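Protein LURP-one-related 15 (Arabidopsis thaliana, PDB 1ZXU) is of unknown molecular function but might be related to the phospholipid scramblase and tubby-like superfamily of membrane-tethered transcription factors. Local coordinates at residues Val26-Lys31 / Leu115-Lys120; Pro37-Ile42 / Asn186-Val191. All blocks are in the same frame, centred on the assembly; numbering follows the deposited sequence.

Contact 1: residues Val26-Lys31 / Leu115-Lys120; sequences VVVDPK and LLYTVK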
loop_
_atom_site.group_PDB
_atom_site.type_symbol
_atom_site.label_atom_id
_atom_site.label_comp_id
_atom_site.label_asym_id
_atom_site.label_seq_id
_atom_site.Cartn_x
_atom_site.Cartn_y
_atom_site.Cartn_z
ATOM N N VAL A 26 0.635 10.548 -7.913
ATOM C CA VAL A 26 1.123 10.961 -6.589
ATOM C C VAL A 26 -0.044 10.928 -5.606
ATOM O O VAL A 26 -1.123 11.479 -5.880
ATOM C CB VAL A 26 1.814 12.339 -6.635
ATOM C CG1 VAL A 26 1.085 13.295 -7.564
ATOM C CG2 VAL A 26 1.976 12.950 -5.230
ATOM N N VAL A 27 0.166 10.272 -4.461
ATOM C CA VAL A 27 -0.913 10.080 -3.497
ATOM C C VAL A 27 -0.419 10.438 -2.082
ATOM O O VAL A 27 -1.069 11.227 -1.354
ATOM C CB VAL A 27 -1.472 8.640 -3.526
ATOM C CG1 VAL A 27 -2.485 8.476 -2.449
ATOM C CG2 VAL A 27 -2.177 8.365 -4.872
ATOM N N VAL A 28 0.733 9.903 -1.741
ATOM C CA VAL A 28 1.299 10.093 -0.405
ATOM C C VAL A 28 2.248 11.275 -0.424
ATOM O O VAL A 28 2.107 12.226 0.398
ATOM C CB VAL A 28 2.004 8.773 0.119
ATOM C CG1 VAL A 28 2.855 9.055 1.420
ATOM C CG2 VAL A 28 0.985 7.637 0.310
ATOM N N ASP A 29 3.177 11.230 -1.369
ATOM C CA ASP A 29 4.250 12.245 -1.499
ATOM C C ASP A 29 4.945 12.056 -2.845
ATOM O O ASP A 29 5.341 10.940 -3.201
ATOM C CB ASP A 29 5.277 12.075 -0.365
ATOM C CG ASP A 29 6.304 13.276 -0.263
ATOM O OD1 ASP A 29 6.892 13.717 -1.278
ATOM O OD2 ASP A 29 6.558 13.730 0.881
ATOM N N PRO A 30 5.165 13.160 -3.586
ATOM C CA PRO A 30 5.892 13.008 -4.858
ATOM C C PRO A 30 7.289 12.382 -4.755
ATOM O O PRO A 30 7.785 11.864 -5.741
ATOM C CB PRO A 30 5.978 14.468 -5.403
ATOM C CG PRO A 30 5.754 15.332 -4.222
ATOM C CD PRO A 30 4.778 14.562 -3.322
ATOM N N LYS A 31 7.921 12.384 -3.583
ATOM C CA LYS A 31 9.217 11.740 -3.437
ATOM C C LYS A 31 9.179 10.204 -3.596
ATOM O O LYS A 31 10.220 9.563 -3.771
ATOM C CB LYS A 31 9.903 12.136 -2.124
ATOM C CG LYS A 31 9.400 11.400 -0.899
ATOM C CD LYS A 31 10.198 11.699 0.322
ATOM C CE LYS A 31 9.333 12.372 1.370
ATOM N NZ LYS A 31 10.129 12.861 2.547
ATOM N N LEU A 115 -6.074 12.717 6.610
ATOM C CA LEU A 115 -6.576 11.600 5.801
ATOM C C LEU A 115 -6.088 11.697 4.320
ATOM O O LEU A 115 -6.323 12.770 3.598
ATOM C CB LEU A 115 -8.116 11.633 5.904
ATOM C CG LEU A 115 -8.783 10.521 5.115
ATOM C CD1 LEU A 115 -8.495 9.154 5.607
ATOM C CD2 LEU A 115 -10.345 10.838 4.887
ATOM N N LEU A 116 -5.477 10.637 3.858
ATOM C CA LEU A 116 -5.001 10.575 2.484
ATOM C C LEU A 116 -6.005 9.828 1.589
ATOM O O LEU A 116 -6.272 10.260 0.451
ATOM C CB LEU A 116 -3.645 9.908 2.383
ATOM C CG LEU A 116 -2.492 10.744 2.923
ATOM C CD1 LEU A 116 -1.243 9.879 3.073
ATOM C CD2 LEU A 116 -2.251 11.954 2.062
ATOM N N TYR A 117 -6.499 8.700 2.080
ATOM C CA TYR A 117 -7.523 7.937 1.273
ATOM C C TYR A 117 -8.173 6.897 2.150
ATOM O O TYR A 117 -7.683 6.564 3.248
ATOM C CB TYR A 117 -6.908 7.231 0.066
ATOM C CG TYR A 117 -5.582 6.576 0.311
ATOM C CD1 TYR A 117 -5.470 5.216 0.537
ATOM C CD2 TYR A 117 -4.406 7.361 0.218
ATOM C CE1 TYR A 117 -4.142 4.624 0.755
ATOM C CE2 TYR A 117 -3.144 6.794 0.428
ATOM C CZ TYR A 117 -3.038 5.427 0.706
ATOM O OH TYR A 117 -1.752 4.875 0.886
ATOM N N THR A 118 -9.331 6.423 1.666
ATOM C CA THR A 118 -10.085 5.350 2.335
ATOM C C THR A 118 -10.147 4.195 1.361
ATOM O O THR A 118 -10.239 4.389 0.144
ATOM C CB THR A 118 -11.512 5.846 2.609
ATOM O OG1 THR A 118 -11.460 7.027 3.470
ATOM C CG2 THR A 118 -12.346 4.740 3.241
ATOM N N VAL A 119 -10.071 2.981 1.896
ATOM C CA VAL A 119 -10.061 1.773 1.065
ATOM C C VAL A 119 -11.236 0.940 1.550
ATOM O O VAL A 119 -11.394 0.743 2.753
ATOM C CB VAL A 119 -8.764 0.993 1.248
ATOM C CG1 VAL A 119 -8.803 -0.248 0.379
ATOM C CG2 VAL A 119 -7.557 1.887 0.851
ATOM N N LYS A 120 -12.066 0.495 0.620
ATOM C CA LYS A 120 -13.224 -0.316 0.977
ATOM C C LYS A 120 -13.080 -1.676 0.310
ATOM O O LYS A 120 -12.710 -1.786 -0.880
ATOM C CB LYS A 120 -14.498 0.322 0.387
ATOM C CG LYS A 120 -14.877 1.706 0.890
ATOM C CD LYS A 120 -16.178 2.198 0.219
ATOM C CE LYS A 120 -16.462 3.651 0.513
ATOM N NZ LYS A 120 -17.838 4.023 0.053
#
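V27 and Y117 make the closest approach of this contact, CG1 of V27 standing 3.4 Å from CE2 of Y117. CD2 of Y117 lies 3.5 Å from CG1 of V27, so one branch spans a ring bond, approaching obliquely while the two side chains cross at about a right angle. V28 reaches the ring differently: its CG2 lies at the edge, near the ring plane, 3.9 Å from OH of Y117. The phenol is directed here by a CG set between the backbone N and the carbonyl carbon (chi1 41°), and its hydroxyl is hydrogen-bonded to S202 of helix 197-211. L116 packs less closely, with CD1 at 4.2 Å from V28 CG2 and CD2 at 3.7 Å from V27 O.

No hydrogen bond joins the two segments; the meeting is apolar and buries 180 Å² in all. The backbone N atoms of V27, V28 and D29 all donate to OD2 of D196, outside the contact. On the looser side the loop turns away to exposed P30 and K31, and D29 OD1 takes K31 N at 2.9 Å in a nearly straight bond (174°), an Asx turn that shapes the chain without touching 115-120.

L116 and Y117 are consecutive, yet the CB of each points toward 26-31. The reason is a classic beta bulge, both residues facing V104 on strand 101-106, within a closed antiparallel barrel consistent with a tubby-like fold.

Contact 2: residues Pro37-Ile42 / Asn186-Val191; sequences PIDMAI and NFSVTV
F187 meets I42 at its rim: CD1 of I42 lies near the ring plane, 3.7 Å from CZ. With CG of F187 between its backbone N and carbonyl carbon (chi1 71°), the ring is swung so that its CZ end reaches I42. One ring face carries a water over its centre, and this water accepts from I42 N at 2.8 Å and donates to F187 O at 2.7 Å, bridging the strands where no direct backbone bond joins these two residues. S188 follows, its CA-H directed at M40 O, while its OG has a weak hydrogen bond to K174.

V189 forms a hydrogen-bonded antiparallel pair with M40, a selenomethionine: M40 N reaches V189 O at 2.8 Å, and V189 N reaches M40 O, also at 2.8 Å. T190 opposes D39 in the non-hydrogen-bonded pair, the two side chains side by side and pointing the same way. There OG1 of T190 donates to OD1 of D39 at 2.7 Å, though crowding by another atom makes the hydroxyl's place less sure. Replacing D39 with an alanine would probably leave the T190 hydroxyl without this acceptor.

V191 closes the ladder against I38: V191 N to I38 O measures 2.7 Å and is almost straight (176°), and I38 N returns to V191 O at 3.1 Å.

The axes, at 147°, show an antiparallel but twisted pair, and this backbone ladder between the first and last strands of the sheet closes the barrel. Polar D39, S188 and T190 share one face, whereas I38, M40, V189 and V191 occupy the other; there helix 197-211 packs on I38, V189 and V191, and M40 meets I56. The chemistry thus implies a seam held by backbone bonds, with an apolar inner face.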
loop_
_atom_site.group_PDB
_atom_site.type_symbol
_atom_site.label_atom_id
_atom_site.label_comp_id
_atom_site.label_asym_id
_atom_site.label_seq_id
_atom_site.Cartn_x
_atom_site.Cartn_y
_atom_site.Cartn_z
ATOM N N PRO A 37 10.449 1.570 -13.330
ATOM C CA PRO A 37 9.728 0.569 -12.509
ATOM C C PRO A 37 10.548 0.059 -11.344
ATOM O O PRO A 37 11.774 -0.104 -11.430
ATOM C CB PRO A 37 9.401 -0.541 -13.508
ATOM C CG PRO A 37 9.436 0.182 -14.885
ATOM C CD PRO A 37 10.602 1.120 -14.726
ATOM N N ILE A 38 9.866 -0.216 -10.234
ATOM C CA ILE A 38 10.457 -0.748 -9.014
ATOM C C ILE A 38 9.664 -2.001 -8.659
ATOM O O ILE A 38 8.425 -1.953 -8.730
ATOM C CB ILE A 38 10.235 0.257 -7.874
ATOM C CG1 ILE A 38 11.173 1.451 -8.050
ATOM C CG2 ILE A 38 10.445 -0.404 -6.481
ATOM C CD1 ILE A 38 10.934 2.542 -7.002
ATOM N N ASP A 39 10.341 -3.092 -8.299
ATOM C CA ASP A 39 9.664 -4.328 -7.857
ATOM C C ASP A 39 9.809 -4.372 -6.357
ATOM O O ASP A 39 10.909 -4.163 -5.858
ATOM C CB ASP A 39 10.294 -5.570 -8.423
ATOM C CG ASP A 39 9.799 -5.883 -9.835
ATOM O OD1 ASP A 39 9.147 -5.031 -10.456
ATOM O OD2 ASP A 39 10.058 -6.991 -10.327
HETATM N N MSE A 40 8.702 -4.555 -5.658
HETATM C CA MSE A 40 8.765 -4.641 -4.183
HETATM C C MSE A 40 8.381 -6.012 -3.732
HETATM O O MSE A 40 7.639 -6.735 -4.432
HETATM C CB MSE A 40 7.824 -3.622 -3.531
HETATM C CG MSE A 40 7.992 -2.213 -4.042
HETATM SE SE MSE A 40 6.906 -0.922 -3.076
HETATM C CE MSE A 40 5.320 -1.974 -3.069
ATOM N N ALA A 41 8.864 -6.428 -2.548
ATOM C CA ALA A 41 8.524 -7.756 -2.065
ATOM C C ALA A 41 8.457 -7.717 -0.541
ATOM O O ALA A 41 9.004 -6.775 0.061
ATOM C CB ALA A 41 9.622 -8.746 -2.504
ATOM N N ILE A 42 7.799 -8.707 0.067
ATOM C CA ILE A 42 7.658 -8.828 1.529
ATOM C C ILE A 42 8.703 -9.817 2.060
ATOM O O ILE A 42 8.926 -10.920 1.498
ATOM C CB ILE A 42 6.237 -9.346 1.918
ATOM C CG1 ILE A 42 5.196 -8.239 1.687
ATOM C CG2 ILE A 42 6.171 -9.837 3.392
ATOM C CD1 ILE A 42 3.737 -8.672 1.923
ATOM N N ASN A 186 6.342 -15.407 -1.934
ATOM C CA ASN A 186 6.558 -15.857 -3.303
ATOM C C ASN A 186 5.980 -14.915 -4.361
ATOM O O ASN A 186 5.323 -15.368 -5.300
ATOM C CB ASN A 186 5.998 -17.278 -3.473
ATOM C CG ASN A 186 4.489 -17.324 -3.453
ATOM O OD1 ASN A 186 3.801 -16.471 -2.844
ATOM N ND2 ASN A 186 3.935 -18.345 -4.107
ATOM N N PHE A 187 6.170 -13.613 -4.197
ATOM C CA PHE A 187 5.726 -12.722 -5.241
ATOM C C PHE A 187 6.506 -11.428 -5.186
ATOM O O PHE A 187 7.186 -11.128 -4.185
ATOM C CB PHE A 187 4.250 -12.418 -5.046
ATOM C CG PHE A 187 3.961 -11.533 -3.838
ATOM C CD1 PHE A 187 3.966 -10.133 -3.954
ATOM C CD2 PHE A 187 3.621 -12.111 -2.612
ATOM C CE1 PHE A 187 3.674 -9.317 -2.824
ATOM C CE2 PHE A 187 3.318 -11.325 -1.502
ATOM C CZ PHE A 187 3.345 -9.934 -1.584
ATOM N N SER A 188 6.405 -10.663 -6.271
ATOM C CA SER A 188 6.829 -9.261 -6.201
ATOM C C SER A 188 5.754 -8.407 -6.781
ATOM O O SER A 188 4.829 -8.923 -7.413
ATOM C CB SER A 188 8.129 -9.013 -6.936
ATOM O OG SER A 188 7.984 -9.316 -8.309
ATOM N N VAL A 189 5.809 -7.105 -6.470
ATOM C CA VAL A 189 4.834 -6.204 -7.060
ATOM C C VAL A 189 5.635 -5.156 -7.863
ATOM O O VAL A 189 6.454 -4.463 -7.317
ATOM C CB VAL A 189 3.989 -5.476 -6.007
ATOM C CG1 VAL A 189 3.038 -4.461 -6.659
ATOM C CG2 VAL A 189 3.124 -6.450 -5.228
ATOM N N THR A 190 5.372 -5.074 -9.163
ATOM C CA THR A 190 5.963 -3.994 -10.007
ATOM C C THR A 190 5.163 -2.737 -9.853
ATOM O O THR A 190 3.936 -2.738 -10.071
ATOM C CB THR A 190 6.008 -4.393 -11.488
ATOM O OG1 THR A 190 6.758 -5.612 -11.615
ATOM C CG2 THR A 190 6.644 -3.237 -12.312
ATOM N N VAL A 191 5.836 -1.657 -9.447
ATOM C CA VAL A 191 5.197 -0.333 -9.444
ATOM C C VAL A 191 5.704 0.394 -10.693
ATOM O O VAL A 191 6.940 0.525 -10.919
ATOM C CB VAL A 191 5.677 0.451 -8.220
ATOM C CG1 VAL A 191 5.158 1.879 -8.230
ATOM C CG2 VAL A 191 5.287 -0.344 -6.947
HETATM O O HOH W 1 6.542 -10.545 -1.603
#

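In the fold
From the N terminus the chain passes first through 26-31, the loop segment of contact 1, and then enters strand 38-43, the first half of contact 2. Contact 1 closes a loop of 83 intervening residues when strand 115-120 arrives; contact 2 closes one of 143 when strand 187-191 does. Their segments alternate, so the two loops cross. Contact 1 lays the N-terminal loop against a mid-chain strand, and contact 2 seals the barrel between its end strands. The contacts lie about 19 Å apart, centre to centre, on opposite sides of the chain's centre, yet both border helix 197-211: V27 touches F199, and V189 touches I200.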